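Local coordinates for hypothetical protein (Nitrosomonas europaea, PDB 2IN3) that probably acts as a thiol-disulfide oxidoreductase of the DsbA family, of the FrnE-like subfamily, and may work as a disulfide isomerase, at residues R161-A164 / G165-V169. Sequence-based numbering, arbitrary orientation.
Sequences RTLA and GFQRV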
ATOM      1  N   ARG A 161     -10.335   4.541 -11.677  1.00 40.22           N
ATOM      2  CA  ARG A 161      -9.870   3.235 -11.174  1.00 41.03           C
ATOM      3  C   ARG A 161      -9.507   3.253  -9.699  1.00 41.06           C
ATOM      4  O   ARG A 161      -9.845   2.296  -8.967  1.00 41.25           O
ATOM      5  CB  ARG A 161      -8.688   2.699 -11.970  1.00 40.78           C
ATOM      6  CG  ARG A 161      -9.040   2.282 -13.393  1.00 43.57           C
ATOM      7  CD  ARG A 161      -7.751   1.761 -14.014  1.00 48.14           C
ATOM      8  NE  ARG A 161      -7.926   1.172 -15.334  1.00 50.80           N
ATOM      9  CZ  ARG A 161      -7.992  -0.133 -15.566  1.00 51.40           C
ATOM     10  NH1 ARG A 161      -7.907  -1.004 -14.553  1.00 48.58           N
ATOM     11  NH2 ARG A 161      -8.119  -0.556 -16.815  1.00 49.81           N
ATOM     12  N   THR A 162      -8.842   4.332  -9.269  1.00 40.45           N
ATOM     13  CA  THR A 162      -8.412   4.507  -7.882  1.00 39.77           C
ATOM     14  C   THR A 162      -9.639   4.575  -6.962  1.00 39.66           C
ATOM     15  O   THR A 162      -9.726   3.858  -5.951  1.00 39.17           O
ATOM     16  CB  THR A 162      -7.548   5.768  -7.726  1.00 40.08           C
ATOM     17  OG1 THR A 162      -6.371   5.634  -8.536  1.00 41.46           O
ATOM     18  CG2 THR A 162      -7.093   5.955  -6.269  1.00 40.10           C
ATOM     19  N   LEU A 163     -10.586   5.424  -7.333  1.00 38.85           N
ATOM     20  CA  LEU A 163     -11.829   5.573  -6.592  1.00 40.23           C
ATOM     21  C   LEU A 163     -12.626   4.266  -6.616  1.00 40.41           C
ATOM     22  O   LEU A 163     -13.186   3.862  -5.588  1.00 41.36           O
ATOM     23  CB  LEU A 163     -12.644   6.756  -7.143  1.00 39.88           C
ATOM     24  CG  LEU A 163     -14.016   7.030  -6.506  1.00 41.13           C
ATOM     25  CD1 LEU A 163     -13.915   7.142  -4.977  1.00 47.24           C
ATOM     26  CD2 LEU A 163     -14.686   8.283  -7.121  1.00 41.63           C
ATOM     27  N   ALA A 164     -12.671   3.580  -7.761  1.00 40.61           N
ATOM     28  CA  ALA A 164     -13.382   2.292  -7.790  1.00 41.70           C
ATOM     29  C   ALA A 164     -12.792   1.262  -6.812  1.00 41.14           C
ATOM     30  O   ALA A 164     -13.566   0.500  -6.191  1.00 40.32           O
ATOM     31  CB  ALA A 164     -13.493   1.721  -9.195  1.00 42.47           C
ATOM     32  N   GLY A 165     -11.456   1.238  -6.723  1.00 41.19           N
ATOM     33  CA  GLY A 165     -10.692   0.449  -5.718  1.00 42.05           C
ATOM     34  C   GLY A 165     -11.154   0.794  -4.312  1.00 42.51           C
ATOM     35  O   GLY A 165     -11.498  -0.101  -3.538  1.00 41.92           O
ATOM     36  N   PHE A 166     -11.176   2.082  -3.964  1.00 41.83           N
ATOM     37  CA  PHE A 166     -11.605   2.472  -2.612  1.00 41.63           C
ATOM     38  C   PHE A 166     -13.027   1.964  -2.319  1.00 42.74           C
ATOM     39  O   PHE A 166     -13.320   1.459  -1.217  1.00 42.56           O
ATOM     40  CB  PHE A 166     -11.609   4.001  -2.439  1.00 42.01           C
ATOM     41  CG  PHE A 166     -10.279   4.675  -2.615  1.00 42.45           C
ATOM     42  CD1 PHE A 166      -9.074   3.980  -2.508  1.00 43.47           C
ATOM     43  CD2 PHE A 166     -10.237   6.054  -2.806  1.00 43.04           C
ATOM     44  CE1 PHE A 166      -7.821   4.628  -2.665  1.00 44.13           C
ATOM     45  CE2 PHE A 166      -8.995   6.712  -2.951  1.00 43.70           C
ATOM     46  CZ  PHE A 166      -7.793   6.005  -2.874  1.00 42.97           C
ATOM     47  N   GLN A 167     -13.917   2.112  -3.307  1.00 42.00           N
ATOM     48  CA  GLN A 167     -15.291   1.680  -3.177  1.00 43.01           C
ATOM     49  C   GLN A 167     -15.398   0.166  -3.012  1.00 43.00           C
ATOM     50  O   GLN A 167     -16.216  -0.308  -2.220  1.00 41.58           O
ATOM     51  CB  GLN A 167     -16.112   2.152  -4.368  1.00 42.79           C
ATOM     52  CG  GLN A 167     -16.321   3.671  -4.375  1.00 46.61           C
ATOM     53  CD  GLN A 167     -16.901   4.182  -5.690  1.00 52.14           C
ATOM     54  OE1 GLN A 167     -16.910   3.468  -6.707  1.00 54.19           O
ATOM     55  NE2 GLN A 167     -17.380   5.427  -5.681  1.00 52.83           N
ATOM     56  N   ARG A 168     -14.577  -0.586  -3.744  1.00 42.91           N
ATOM     57  CA  ARG A 168     -14.606  -2.050  -3.626  1.00 45.21           C
ATOM     58  C   ARG A 168     -14.126  -2.512  -2.244  1.00 43.59           C
ATOM     59  O   ARG A 168     -14.687  -3.452  -1.661  1.00 43.98           O
ATOM     60  CB  ARG A 168     -13.750  -2.712  -4.701  1.00 45.75           C
ATOM     61  CG  ARG A 168     -14.238  -4.118  -5.056  1.00 49.34           C
ATOM     62  CD  ARG A 168     -13.349  -4.776  -6.125  1.00 51.83           C
ATOM     63  NE  ARG A 168     -13.368  -4.058  -7.410  1.00 59.84           N
ATOM     64  CZ  ARG A 168     -12.409  -3.224  -7.837  1.00 63.74           C
ATOM     65  NH1 ARG A 168     -11.328  -2.973  -7.101  1.00 66.58           N
ATOM     66  NH2 ARG A 168     -12.529  -2.617  -9.013  1.00 65.59           N
ATOM     67  N   VAL A 169     -13.118  -1.820  -1.719  1.00 42.93           N
ATOM     68  CA  VAL A 169     -12.592  -2.105  -0.382  1.00 43.71           C
ATOM     69  C   VAL A 169     -13.693  -1.913   0.635  1.00 44.16           C
ATOM     70  O   VAL A 169     -13.914  -2.779   1.489  1.00 44.99           O
ATOM     71  CB  VAL A 169     -11.379  -1.208  -0.051  1.00 43.96           C
ATOM     72  CG1 VAL A 169     -11.079  -1.213   1.476  1.00 43.37           C
ATOM     73  CG2 VAL A 169     -10.158  -1.651  -0.874  1.00 43.73           C
TER
HETATM   74  O   HOH W   1     -10.158  -0.266  -9.894  1.00 49.13           O
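Phe-166 lies back along helix 156-171 beside Thr-162, one turn earlier, the two side chains pointing the same way. Its CB sits 3.5 Å from Leu-163 O. With CG anti to the carbonyl carbon (chi1 -61°), the ring turns back over the preceding turn, and Thr-162 O lies 3.4 Å above one face of the ring, displaced toward its rim on the CG and CD1 side. On the other flank of the ring, Phe-166 CD2 comes within 4.4 Å of Leu-163 CD1, a loose apolar contact. At the tip, Phe-166 CZ meets Thr-162 CG2 at 3.5 Å, with CE1 and CE2 each a little farther from that methyl. The methyl is anti to its own backbone N, which leaves OG1 directed to Ala-158 O, a hydrogen bond within the same helix. Were Phe-166 replaced by an alanine, the Thr-162 methyl would probably lose its aromatic neighbour and a gap would open toward Cys-97 of helix 94-106. One residue on, the Gln-167 amide crosses the Leu-163 side chain, its NE2 3.8 Å from Leu-163 CG. Four successive i to i+4 bonds, from Gly-165 N to Arg-161 O through Arg-168 N to Ala-164 O, hold this alpha-helical frame within the DsbA-like thioredoxin domain. Arg-161 O also accepts a hydrogen bond from a water at 2.7 Å, which sits in plane at the edge of the Arg-168 guanidinium and receives a weak bond from NH2. Hydrocarbon packing toward helix 94-106 is thus combined with polar, hydrated contacts on another side of the same helix, as expected of an amphipathic helix.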